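Local structure of fatty acid metabolism regulator protein (1VI0) at residues I14-V18 with S58-K63; V18-E23 with N101-V105; Q107-R111 with D163-T167. The protein represses genes for fatty acid transport and beta-oxidation as a DNA-binding homodimer, with DNA binding inhibited by long-chain fatty acyl-CoA. All coordinates share one frame; numbering follows the deposited sequence.

Contact 1. Residues I14-V18 with S58-K63; sequences IDAAV and SLFKEK. With DCC (dodecyl-coa), chain C.
Ile14 lies against the backbone of Leu59. With CG1 beside its own backbone N (chi1 -66°) and a second bend at chi2, CD1 rests 3.8 Å from Leu59 N. CG2 of Ile14 packs 3.9 Å from Leu59 CB. Phe49 touches both Ile14 and Ser58. Asp15 starts off facing away from helix 52-75, but its carboxylate comes back to it. Asp15 OD1 meets Lys63 NZ at 3.3 Å, a salt bridge with a weak hydrogen bond. The two side chains cross at about a right angle at the exposed border of the contact. Helix 9-24 is the first helix of the TetR-type DNA-binding domain, and the predicted helix-turn-helix motif follows it in sequence. Helix 52-75 runs on from that domain into the ligand-binding part. The two short segments cross at -112°, with their axes 10.2 Å apart. Next along helix 9-24, the methyl of Ala17 touches Leu59 CD1 at 4.1 Å. Val18 closes over the same branch, its CG2 3.7 Å from Leu59 CD1. In Leu59, CG anti to the backbone N (chi1 157°) and an extended chi2 carry CD1 toward Ala17 and Val18. The next residue, Phe60, turns its side chain away to the dodecyl-CoA, where its CZ lies 3.5 Å from ligand atom CA4. Lys63 serves both sides: NZ reaches Asp15, and CB is 3.5 Å from ligand atom C12, the end of the acyl chain.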
loop_
_atom_site.group_PDB
_atom_site.type_symbol
_atom_site.label_atom_id
_atom_site.label_comp_id
_atom_site.label_asym_id
_atom_site.label_seq_id
_atom_site.Cartn_x
_atom_site.Cartn_y
_atom_site.Cartn_z
ATOM N N ILE A 14 -9.133 17.750 15.251
ATOM C CA ILE A 14 -8.359 16.673 14.577
ATOM C C ILE A 14 -8.670 15.308 15.183
ATOM O O ILE A 14 -8.885 14.313 14.509
ATOM C CB ILE A 14 -6.862 16.958 14.677
ATOM C CG1 ILE A 14 -6.497 18.206 13.879
ATOM C CG2 ILE A 14 -6.070 15.743 14.180
ATOM C CD1 ILE A 14 -6.646 18.081 12.386
ATOM N N ASP A 15 -8.800 15.228 16.512
ATOM C CA ASP A 15 -9.076 13.963 17.189
ATOM C C ASP A 15 -10.452 13.453 16.910
ATOM O O ASP A 15 -10.709 12.252 16.690
ATOM C CB ASP A 15 -8.811 14.145 18.691
ATOM C CG ASP A 15 -7.355 14.085 19.071
ATOM O OD1 ASP A 15 -6.455 13.982 18.232
ATOM O OD2 ASP A 15 -7.080 14.170 20.308
ATOM N N ALA A 16 -11.438 14.379 16.828
ATOM C CA ALA A 16 -12.790 13.954 16.489
ATOM C C ALA A 16 -12.826 13.498 15.040
ATOM O O ALA A 16 -13.479 12.519 14.699
ATOM C CB ALA A 16 -13.762 15.098 16.713
ATOM N N ALA A 17 -12.070 14.183 14.175
ATOM C CA ALA A 17 -11.994 13.794 12.764
ATOM C C ALA A 17 -11.479 12.357 12.626
ATOM O O ALA A 17 -12.058 11.588 11.870
ATOM C CB ALA A 17 -11.098 14.723 11.992
ATOM N N VAL A 18 -10.447 12.013 13.408
ATOM C CA VAL A 18 -9.950 10.619 13.305
ATOM C C VAL A 18 -11.048 9.625 13.554
ATOM O O VAL A 18 -11.223 8.638 12.866
ATOM C CB VAL A 18 -8.773 10.391 14.272
ATOM C CG1 VAL A 18 -8.403 8.901 14.288
ATOM C CG2 VAL A 18 -7.577 11.199 13.836
ATOM N N SER A 58 -4.530 17.857 7.157
ATOM C CA SER A 58 -3.982 18.431 8.365
ATOM C C SER A 58 -3.841 17.382 9.486
ATOM O O SER A 58 -2.864 17.371 10.212
ATOM C CB SER A 58 -4.834 19.602 8.868
ATOM O OG SER A 58 -4.754 20.697 7.937
ATOM N N LEU A 59 -4.791 16.465 9.505
ATOM C CA LEU A 59 -4.711 15.369 10.543
ATOM C C LEU A 59 -3.474 14.548 10.228
ATOM O O LEU A 59 -2.659 14.253 11.129
ATOM C CB LEU A 59 -5.984 14.618 10.431
ATOM C CG LEU A 59 -6.261 13.212 10.846
ATOM C CD1 LEU A 59 -7.752 12.910 10.585
ATOM C CD2 LEU A 59 -5.398 12.133 10.219
ATOM N N PHE A 60 -3.266 14.203 8.958
ATOM C CA PHE A 60 -2.075 13.488 8.555
ATOM C C PHE A 60 -0.820 14.296 8.837
ATOM O O PHE A 60 0.120 13.819 9.459
ATOM C CB PHE A 60 -2.117 13.032 7.105
ATOM C CG PHE A 60 -1.002 12.098 6.723
ATOM C CD1 PHE A 60 -0.458 11.185 7.609
ATOM C CD2 PHE A 60 -0.516 12.088 5.409
ATOM C CE1 PHE A 60 0.522 10.303 7.221
ATOM C CE2 PHE A 60 0.495 11.241 5.038
ATOM C CZ PHE A 60 1.021 10.321 5.921
ATOM N N LYS A 61 -0.759 15.585 8.474
ATOM C CA LYS A 61 0.419 16.400 8.728
ATOM C C LYS A 61 0.796 16.548 10.192
ATOM O O LYS A 61 1.982 16.498 10.514
ATOM C CB LYS A 61 0.182 17.799 8.115
ATOM C CG LYS A 61 1.414 18.672 8.060
ATOM C CD LYS A 61 1.102 19.902 7.163
ATOM C CE LYS A 61 2.255 20.882 7.185
ATOM N NZ LYS A 61 2.413 21.540 8.518
ATOM N N GLU A 62 -0.186 16.701 11.055
ATOM C CA GLU A 62 -0.044 16.839 12.485
ATOM C C GLU A 62 0.454 15.549 13.125
ATOM O O GLU A 62 1.432 15.582 13.886
ATOM C CB GLU A 62 -1.431 17.204 13.067
ATOM C CG GLU A 62 -1.452 17.357 14.575
ATOM C CD GLU A 62 -0.275 18.188 15.047
ATOM O OE1 GLU A 62 -0.019 19.241 14.408
ATOM O OE2 GLU A 62 0.408 17.746 15.993
ATOM N N LYS A 63 -0.164 14.448 12.819
ATOM C CA LYS A 63 0.204 13.140 13.384
ATOM C C LYS A 63 1.558 12.720 12.858
ATOM O O LYS A 63 2.454 12.323 13.640
ATOM C CB LYS A 63 -0.869 12.119 13.135
ATOM C CG LYS A 63 -2.258 12.287 13.658
ATOM C CD LYS A 63 -2.355 12.390 15.174
ATOM C CE LYS A 63 -3.804 12.297 15.633
ATOM N NZ LYS A 63 -3.886 12.179 17.138
HETATM C C2 DCC C . 14.005 4.919 -10.184
HETATM C C4 DCC C . 12.685 6.340 -9.051
HETATM C C5 DCC C . 12.375 5.412 -8.083
HETATM C C6 DCC C . 12.942 4.134 -8.282
HETATM C C8 DCC C . 11.373 7.192 -7.534
HETATM C C10 DCC C . 2.399 7.862 10.488
HETATM C C11 DCC C . 1.393 8.208 11.601
HETATM C C12 DCC C . 0.551 9.445 11.304
HETATM N N9 DCC C . 12.021 7.483 -8.710
HETATM N N7 DCC C . 11.528 5.953 -7.138
HETATM N N3 DCC C . 13.505 6.163 -10.109
HETATM N N1 DCC C . 13.797 3.915 -9.305
HETATM N N6 DCC C . 12.683 3.135 -7.437
HETATM C "C1'" DCC C . 12.170 8.811 -9.411
HETATM C "C2'" DCC C . 10.861 9.625 -9.496
HETATM O "O2'" DCC C . 10.308 9.356 -10.812
HETATM C "C3'" DCC C . 11.418 11.087 -9.513
HETATM O "O3'" DCC C . 12.081 11.302 -10.809
HETATM C "C4'" DCC C . 12.561 10.934 -8.432
HETATM O "O4'" DCC C . 12.993 9.575 -8.515
HETATM C "C5'" DCC C . 12.076 11.361 -7.065
HETATM O "O5'" DCC C . 10.824 10.728 -6.671
HETATM P P1 DCC C . 10.598 10.064 -5.242
HETATM O O11 DCC C . 9.238 9.574 -5.180
HETATM O O12 DCC C . 11.775 9.070 -4.980
HETATM O O6 DCC C . 10.871 11.205 -4.225
HETATM P P2 DCC C . 9.807 12.287 -4.171
HETATM O O21 DCC C . 10.095 13.051 -2.901
HETATM O O22 DCC C . 9.754 12.987 -5.461
HETATM O O7 DCC C . 8.347 11.618 -3.935
HETATM C CPA DCC C . 7.966 11.283 -2.526
HETATM C CPB DCC C . 6.546 10.644 -2.514
HETATM C CP8 DCC C . 6.437 9.597 -3.637
HETATM C CP7 DCC C . 5.558 11.768 -2.805
HETATM C CP9 DCC C . 6.160 10.122 -1.177
HETATM O OP3 DCC C . 7.492 8.694 -3.605
HETATM C CP6 DCC C . 5.114 8.858 -3.641
HETATM O OP2 DCC C . 4.075 9.467 -3.857
HETATM N NP2 DCC C . 5.223 7.577 -3.425
HETATM C CP5 DCC C . 3.986 6.695 -3.355
HETATM C CP4 DCC C . 3.716 6.533 -1.808
HETATM C CP3 DCC C . 2.354 5.853 -1.580
HETATM O OP1 DCC C . 1.327 6.374 -2.014
HETATM N NP1 DCC C . 2.392 4.718 -0.962
HETATM C CP2 DCC C . 1.227 3.862 -0.652
HETATM C CP1 DCC C . 1.164 3.900 0.846
HETATM S S DCC C . 1.259 5.517 1.648
HETATM P P3 DCC C . 12.029 12.604 -11.750
HETATM O O31 DCC C . 10.667 13.138 -11.712
HETATM O O32 DCC C . 12.999 13.592 -11.255
HETATM O O33 DCC C . 12.427 12.039 -13.086
HETATM C CA1 DCC C . -0.474 6.035 1.563
HETATM C CA2 DCC C . -0.816 7.159 2.592
HETATM O OA1 DCC C . -1.278 5.503 0.832
HETATM C CA3 DCC C . -1.057 6.607 4.009
HETATM C CA4 DCC C . -0.223 7.107 5.129
HETATM C CA5 DCC C . 0.847 6.149 5.601
HETATM C CA6 DCC C . 1.090 6.161 7.100
HETATM C CA7 DCC C . 2.399 6.772 7.545
HETATM C CA8 DCC C . 3.087 6.196 8.730
HETATM C CA9 DCC C . 2.395 6.379 10.084
#

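Contact 2. Residues V18-E23 with N101-V105; sequences VEVIAE and NLAIV
Asn101 is the main bump of this contact. It enters helix 9-24 as a knob into a hole formed by Val18, Glu19, Ala22 and Glu23. The small methyl of Ala22 is the floor under it, with Ala22 CB 3.6 Å from Asn101 CB and 3.5 Å from Asn101 OD1. The amide nitrogen points to the side of the hole made by Glu19 and Glu23. Asn101 ND2 is 3.7 Å from Glu19 CG, and the side chains of these two residues run side by side in the same direction. The amide plane is turned steeply against both carboxylates. No hydrogen bond joins the two segments. This is packing between the DNA-binding domain of a TetR-family repressor, which supplies helix 9-24, and the ligand-binding domain, which supplies helix 100-109. The short segments cross at 61° with axes 8.4 Å apart. That closeness suits the alanine at the crossing, where Ala22 and Asn101 have their CA atoms 5.2 Å apart. A second bump comes from Val18. Its CG1 is anti to the backbone N (chi1 172°) and rests over the Asn101-Leu102 peptide, 3.6 Å from Leu102 N. Val105 answers from the other helix. Its CG2 fits between Val18, Ile21 and Ala22, and lies 3.9 Å from Ile21 CG2. Ile104 packs beside Ala22, with its CG2 3.9 Å from Ala22 O. Leu59 of helix 52-75 touches Ile21 and Val105.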
loop_
_atom_site.group_PDB
_atom_site.type_symbol
_atom_site.label_atom_id
_atom_site.label_comp_id
_atom_site.label_asym_id
_atom_site.label_seq_id
_atom_site.Cartn_x
_atom_site.Cartn_y
_atom_site.Cartn_z
ATOM N N VAL A 18 -10.447 12.013 13.408
ATOM C CA VAL A 18 -9.950 10.619 13.305
ATOM C C VAL A 18 -11.048 9.625 13.554
ATOM O O VAL A 18 -11.223 8.638 12.866
ATOM C CB VAL A 18 -8.773 10.391 14.272
ATOM C CG1 VAL A 18 -8.403 8.901 14.288
ATOM C CG2 VAL A 18 -7.577 11.199 13.836
ATOM N N GLU A 19 -11.806 9.857 14.629
ATOM C CA GLU A 19 -12.890 8.993 15.021
ATOM C C GLU A 19 -13.983 8.869 13.993
ATOM O O GLU A 19 -14.378 7.776 13.583
ATOM C CB GLU A 19 -13.478 9.532 16.338
ATOM C CG GLU A 19 -14.274 8.408 17.018
ATOM C CD GLU A 19 -15.703 8.819 17.255
ATOM O OE1 GLU A 19 -16.409 9.190 16.275
ATOM O OE2 GLU A 19 -16.122 8.767 18.434
ATOM N N VAL A 20 -14.493 10.026 13.532
ATOM C CA VAL A 20 -15.578 10.031 12.568
ATOM C C VAL A 20 -15.173 9.408 11.252
ATOM O O VAL A 20 -15.891 8.567 10.708
ATOM C CB VAL A 20 -16.102 11.472 12.348
ATOM C CG1 VAL A 20 -17.109 11.502 11.228
ATOM C CG2 VAL A 20 -16.659 12.056 13.639
ATOM N N ILE A 21 -13.991 9.775 10.762
ATOM C CA ILE A 21 -13.478 9.236 9.483
ATOM C C ILE A 21 -13.236 7.732 9.606
ATOM O O ILE A 21 -13.577 6.949 8.700
ATOM C CB ILE A 21 -12.216 9.973 9.067
ATOM C CG1 ILE A 21 -12.477 11.433 8.637
ATOM C CG2 ILE A 21 -11.439 9.250 8.000
ATOM C CD1 ILE A 21 -11.235 12.293 8.816
ATOM N N ALA A 22 -12.786 7.252 10.762
ATOM C CA ALA A 22 -12.535 5.833 10.953
ATOM C C ALA A 22 -13.877 5.077 10.966
ATOM O O ALA A 22 -14.033 4.087 10.280
ATOM C CB ALA A 22 -11.817 5.596 12.283
ATOM N N GLU A 23 -14.814 5.615 11.731
ATOM C CA GLU A 23 -16.118 5.044 11.924
ATOM C C GLU A 23 -17.018 5.142 10.718
ATOM O O GLU A 23 -17.703 4.156 10.403
ATOM C CB GLU A 23 -16.803 5.667 13.163
ATOM C CG GLU A 23 -16.123 5.221 14.456
ATOM C CD GLU A 23 -16.499 6.063 15.655
ATOM O OE1 GLU A 23 -15.851 5.853 16.720
ATOM O OE2 GLU A 23 -17.403 6.921 15.589
ATOM N N ASN A 101 -8.489 3.676 15.709
ATOM C CA ASN A 101 -9.099 4.544 14.654
ATOM C C ASN A 101 -8.033 5.180 13.802
ATOM O O ASN A 101 -8.155 5.204 12.569
ATOM C CB ASN A 101 -10.009 5.548 15.340
ATOM C CG ASN A 101 -11.303 4.901 15.836
ATOM O OD1 ASN A 101 -11.769 3.881 15.324
ATOM N ND2 ASN A 101 -11.935 5.574 16.777
ATOM N N LEU A 102 -6.935 5.631 14.420
ATOM C CA LEU A 102 -5.875 6.164 13.576
ATOM C C LEU A 102 -5.397 5.123 12.574
ATOM O O LEU A 102 -5.100 5.507 11.430
ATOM C CB LEU A 102 -4.721 6.637 14.478
ATOM C CG LEU A 102 -3.559 7.282 13.709
ATOM C CD1 LEU A 102 -4.066 8.461 12.871
ATOM C CD2 LEU A 102 -2.455 7.741 14.634
ATOM N N ALA A 103 -5.204 3.858 12.962
ATOM C CA ALA A 103 -4.776 2.821 12.031
ATOM C C ALA A 103 -5.738 2.623 10.877
ATOM O O ALA A 103 -5.316 2.391 9.740
ATOM C CB ALA A 103 -4.595 1.496 12.785
ATOM N N ILE A 104 -7.047 2.749 11.106
ATOM C CA ILE A 104 -8.053 2.617 10.037
ATOM C C ILE A 104 -7.882 3.838 9.103
ATOM O O ILE A 104 -7.848 3.711 7.886
ATOM C CB ILE A 104 -9.472 2.541 10.578
ATOM C CG1 ILE A 104 -9.762 1.137 11.155
ATOM C CG2 ILE A 104 -10.487 2.796 9.414
ATOM C CD1 ILE A 104 -11.030 1.061 11.984
ATOM N N VAL A 105 -7.618 4.977 9.724
ATOM C CA VAL A 105 -7.394 6.208 8.932
ATOM C C VAL A 105 -6.158 6.070 8.061
ATOM O O VAL A 105 -6.254 6.214 6.834
ATOM C CB VAL A 105 -7.391 7.448 9.791
ATOM C CG1 VAL A 105 -6.861 8.684 8.999
ATOM C CG2 VAL A 105 -8.763 7.799 10.374
#

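Contact 3. Residues Q107-R111 with D163-T167; sequences QLELR and DETVT. With DCC (dodecyl-coa), chain C.
In a largely buried contact, Arg111 and Asp163 form a salt bridge that ties the end region of helix 100-109 to helix 151-171 inside the ligand-binding domain. The guanidinium meets the carboxylate end-on, and the two planes are only 10° apart. Arg111 NH1 donates to Asp163 OD2 and Arg111 NH2 to Asp163 OD1, each at 2.7 Å and nearly straight. Both oxygens use their syn lone pairs. Asp163 OD1 also accepts from Gln107 NE2 at 2.9 Å, a bond that arrives from above the carboxylate plane. Gln107 NE2 gives a second bond to Thr167 OG1, also 2.9 Å. The Gln107 chain bends at chi2 (-45°), and its CD packs 3.5 Å from Val166 CG1. One water donates to both Gln107 OE1 and Asp163 OD1. With the two NE2 bonds, it fixes the amide's rotation. Another water links Gln107 O with Thr167 OG1. Arg111 NE is held by Thr106 O, and Glu164 forms a salt bridge with Arg111 of the second subunit. Ligand atom CA1 lies 3.6 Å above the guanidinium plane, offset toward its rim. OA1 of the thioester is 3.0 Å from Arg111 CD. Arg111 and Asp163 belong to the dodecyl-CoA pocket, at the thioester end of the acyl chain.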
loop_
_atom_site.group_PDB
_atom_site.type_symbol
_atom_site.label_atom_id
_atom_site.label_comp_id
_atom_site.label_asym_id
_atom_site.label_seq_id
_atom_site.Cartn_x
_atom_site.Cartn_y
_atom_site.Cartn_z
ATOM N N GLN A 107 -4.381 3.264 7.118
ATOM C CA GLN A 107 -4.349 2.159 6.210
ATOM C C GLN A 107 -5.451 2.126 5.164
ATOM O O GLN A 107 -5.288 1.492 4.102
ATOM C CB GLN A 107 -4.338 0.829 6.976
ATOM C CG GLN A 107 -3.177 0.745 7.951
ATOM C CD GLN A 107 -1.837 1.190 7.428
ATOM O OE1 GLN A 107 -1.352 2.246 7.819
ATOM N NE2 GLN A 107 -1.165 0.432 6.583
ATOM N N LEU A 108 -6.542 2.826 5.476
ATOM C CA LEU A 108 -7.681 2.846 4.588
ATOM C C LEU A 108 -8.097 4.247 4.176
ATOM O O LEU A 108 -8.022 4.549 2.962
ATOM C CB LEU A 108 -8.892 2.158 5.247
ATOM C CG LEU A 108 -9.214 0.714 4.923
ATOM C CD1 LEU A 108 -8.114 -0.072 4.275
ATOM C CD2 LEU A 108 -9.720 -0.017 6.198
ATOM N N GLU A 109 -8.474 5.096 5.121
ATOM C CA GLU A 109 -9.055 6.401 4.773
ATOM C C GLU A 109 -8.175 7.418 4.128
ATOM O O GLU A 109 -8.643 8.266 3.344
ATOM C CB GLU A 109 -9.813 6.954 5.993
ATOM C CG GLU A 109 -10.864 5.952 6.508
ATOM C CD GLU A 109 -11.913 5.595 5.491
ATOM O OE1 GLU A 109 -12.162 6.376 4.511
ATOM O OE2 GLU A 109 -12.507 4.518 5.621
ATOM N N LEU A 110 -6.887 7.484 4.392
ATOM C CA LEU A 110 -5.979 8.402 3.753
ATOM C C LEU A 110 -5.604 7.955 2.357
ATOM O O LEU A 110 -4.942 8.736 1.637
ATOM C CB LEU A 110 -4.710 8.543 4.611
ATOM C CG LEU A 110 -4.685 9.685 5.606
ATOM C CD1 LEU A 110 -3.581 9.502 6.651
ATOM C CD2 LEU A 110 -4.581 11.030 4.934
ATOM N N ARG A 111 -5.982 6.783 1.890
ATOM C CA ARG A 111 -5.587 6.216 0.615
ATOM C C ARG A 111 -6.533 6.644 -0.520
ATOM O O ARG A 111 -7.128 5.784 -1.188
ATOM C CB ARG A 111 -5.555 4.680 0.699
ATOM C CG ARG A 111 -4.882 4.128 1.957
ATOM C CD ARG A 111 -3.449 3.693 1.778
ATOM N NE ARG A 111 -2.721 3.626 3.045
ATOM C CZ ARG A 111 -1.650 2.915 3.325
ATOM N NH1 ARG A 111 -1.099 2.123 2.409
ATOM N NH2 ARG A 111 -1.083 2.998 4.526
ATOM N N ASP A 163 4.402 -1.064 5.995
ATOM C CA ASP A 163 3.070 -0.658 5.706
ATOM C C ASP A 163 2.141 -1.832 5.369
ATOM O O ASP A 163 1.031 -1.892 5.987
ATOM C CB ASP A 163 3.073 0.323 4.502
ATOM C CG ASP A 163 1.705 0.895 4.244
ATOM O OD1 ASP A 163 1.134 1.539 5.190
ATOM O OD2 ASP A 163 1.230 0.881 3.074
ATOM N N GLU A 164 2.668 -2.844 4.679
ATOM C CA GLU A 164 1.761 -3.995 4.328
ATOM C C GLU A 164 1.566 -4.844 5.599
ATOM O O GLU A 164 0.481 -5.463 5.723
ATOM C CB GLU A 164 2.373 -4.818 3.207
ATOM C CG GLU A 164 1.596 -6.079 2.859
ATOM C CD GLU A 164 0.197 -5.765 2.317
ATOM O OE1 GLU A 164 -0.065 -4.647 1.877
ATOM O OE2 GLU A 164 -0.624 -6.719 2.409
ATOM N N THR A 165 2.586 -4.874 6.438
ATOM C CA THR A 165 2.397 -5.605 7.730
ATOM C C THR A 165 1.280 -4.983 8.527
ATOM O O THR A 165 0.350 -5.685 9.046
ATOM C CB THR A 165 3.727 -5.740 8.496
ATOM O OG1 THR A 165 4.694 -6.406 7.684
ATOM C CG2 THR A 165 3.430 -6.664 9.708
ATOM N N VAL A 166 1.180 -3.644 8.555
ATOM C CA VAL A 166 0.124 -2.935 9.254
ATOM C C VAL A 166 -1.196 -3.207 8.530
ATOM O O VAL A 166 -2.218 -3.509 9.143
ATOM C CB VAL A 166 0.432 -1.436 9.361
ATOM C CG1 VAL A 166 -0.730 -0.790 10.155
ATOM C CG2 VAL A 166 1.723 -1.195 10.168
ATOM N N THR A 167 -1.246 -3.072 7.225
ATOM C CA THR A 167 -2.513 -3.318 6.476
ATOM C C THR A 167 -3.053 -4.714 6.708
ATOM O O THR A 167 -4.264 -4.888 6.993
ATOM C CB THR A 167 -2.214 -3.054 4.992
ATOM O OG1 THR A 167 -2.058 -1.647 4.815
ATOM C CG2 THR A 167 -3.393 -3.535 4.130
HETATM C C2 DCC C . 14.005 4.919 -10.184
HETATM C C4 DCC C . 12.685 6.340 -9.051
HETATM C C5 DCC C . 12.375 5.412 -8.083
HETATM C C6 DCC C . 12.942 4.134 -8.282
HETATM C C8 DCC C . 11.373 7.192 -7.534
HETATM C C10 DCC C . 2.399 7.862 10.488
HETATM C C11 DCC C . 1.393 8.208 11.601
HETATM C C12 DCC C . 0.551 9.445 11.304
HETATM N N9 DCC C . 12.021 7.483 -8.710
HETATM N N7 DCC C . 11.528 5.953 -7.138
HETATM N N3 DCC C . 13.505 6.163 -10.109
HETATM N N1 DCC C . 13.797 3.915 -9.305
HETATM N N6 DCC C . 12.683 3.135 -7.437
HETATM C "C1'" DCC C . 12.170 8.811 -9.411
HETATM C "C2'" DCC C . 10.861 9.625 -9.496
HETATM O "O2'" DCC C . 10.308 9.356 -10.812
HETATM C "C3'" DCC C . 11.418 11.087 -9.513
HETATM O "O3'" DCC C . 12.081 11.302 -10.809
HETATM C "C4'" DCC C . 12.561 10.934 -8.432
HETATM O "O4'" DCC C . 12.993 9.575 -8.515
HETATM C "C5'" DCC C . 12.076 11.361 -7.065
HETATM O "O5'" DCC C . 10.824 10.728 -6.671
HETATM P P1 DCC C . 10.598 10.064 -5.242
HETATM O O11 DCC C . 9.238 9.574 -5.180
HETATM O O12 DCC C . 11.775 9.070 -4.980
HETATM O O6 DCC C . 10.871 11.205 -4.225
HETATM P P2 DCC C . 9.807 12.287 -4.171
HETATM O O21 DCC C . 10.095 13.051 -2.901
HETATM O O22 DCC C . 9.754 12.987 -5.461
HETATM O O7 DCC C . 8.347 11.618 -3.935
HETATM C CPA DCC C . 7.966 11.283 -2.526
HETATM C CPB DCC C . 6.546 10.644 -2.514
HETATM C CP8 DCC C . 6.437 9.597 -3.637
HETATM C CP7 DCC C . 5.558 11.768 -2.805
HETATM C CP9 DCC C . 6.160 10.122 -1.177
HETATM O OP3 DCC C . 7.492 8.694 -3.605
HETATM C CP6 DCC C . 5.114 8.858 -3.641
HETATM O OP2 DCC C . 4.075 9.467 -3.857
HETATM N NP2 DCC C . 5.223 7.577 -3.425
HETATM C CP5 DCC C . 3.986 6.695 -3.355
HETATM C CP4 DCC C . 3.716 6.533 -1.808
HETATM C CP3 DCC C . 2.354 5.853 -1.580
HETATM O OP1 DCC C . 1.327 6.374 -2.014
HETATM N NP1 DCC C . 2.392 4.718 -0.962
HETATM C CP2 DCC C . 1.227 3.862 -0.652
HETATM C CP1 DCC C . 1.164 3.900 0.846
HETATM S S DCC C . 1.259 5.517 1.648
HETATM P P3 DCC C . 12.029 12.604 -11.750
HETATM O O31 DCC C . 10.667 13.138 -11.712
HETATM O O32 DCC C . 12.999 13.592 -11.255
HETATM O O33 DCC C . 12.427 12.039 -13.086
HETATM C CA1 DCC C . -0.474 6.035 1.563
HETATM C CA2 DCC C . -0.816 7.159 2.592
HETATM O OA1 DCC C . -1.278 5.503 0.832
HETATM C CA3 DCC C . -1.057 6.607 4.009
HETATM C CA4 DCC C . -0.223 7.107 5.129
HETATM C CA5 DCC C . 0.847 6.149 5.601
HETATM C CA6 DCC C . 1.090 6.161 7.100
HETATM C CA7 DCC C . 2.399 6.772 7.545
HETATM C CA8 DCC C . 3.087 6.196 8.730
HETATM C CA9 DCC C . 2.395 6.379 10.084
HETATM O O HOH W 1 1.327 2.210 7.939
HETATM O O HOH W 2 -3.785 -0.414 2.715
#

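How the contacts relate
Contacts 1 and 2 share Val18 on helix 9-24, and their centres are about 10 Å apart. Their side chains pack directly on each other, Leu59 CD2 lying 3.9 Å from Val105 CG1. Contact 2 continues into contact 3 along helix 100-109; their centres are about 12 Å apart, and Ile21 CG2 touches Glu109 CB at 3.5 Å. The centres of contacts 1 and 3 are about 16 Å apart but both touch dodecyl-CoA, contact 1 along the acyl chain to its end, contact 3 at the thioester. Phe60 CG of contact 1 packs 3.7 Å from Leu110 CD1 of contact 3. Ligand binding could therefore reach helix 9-24 through helices 52-75 and 100-109, consistent with acyl-CoA inhibiting DNA binding.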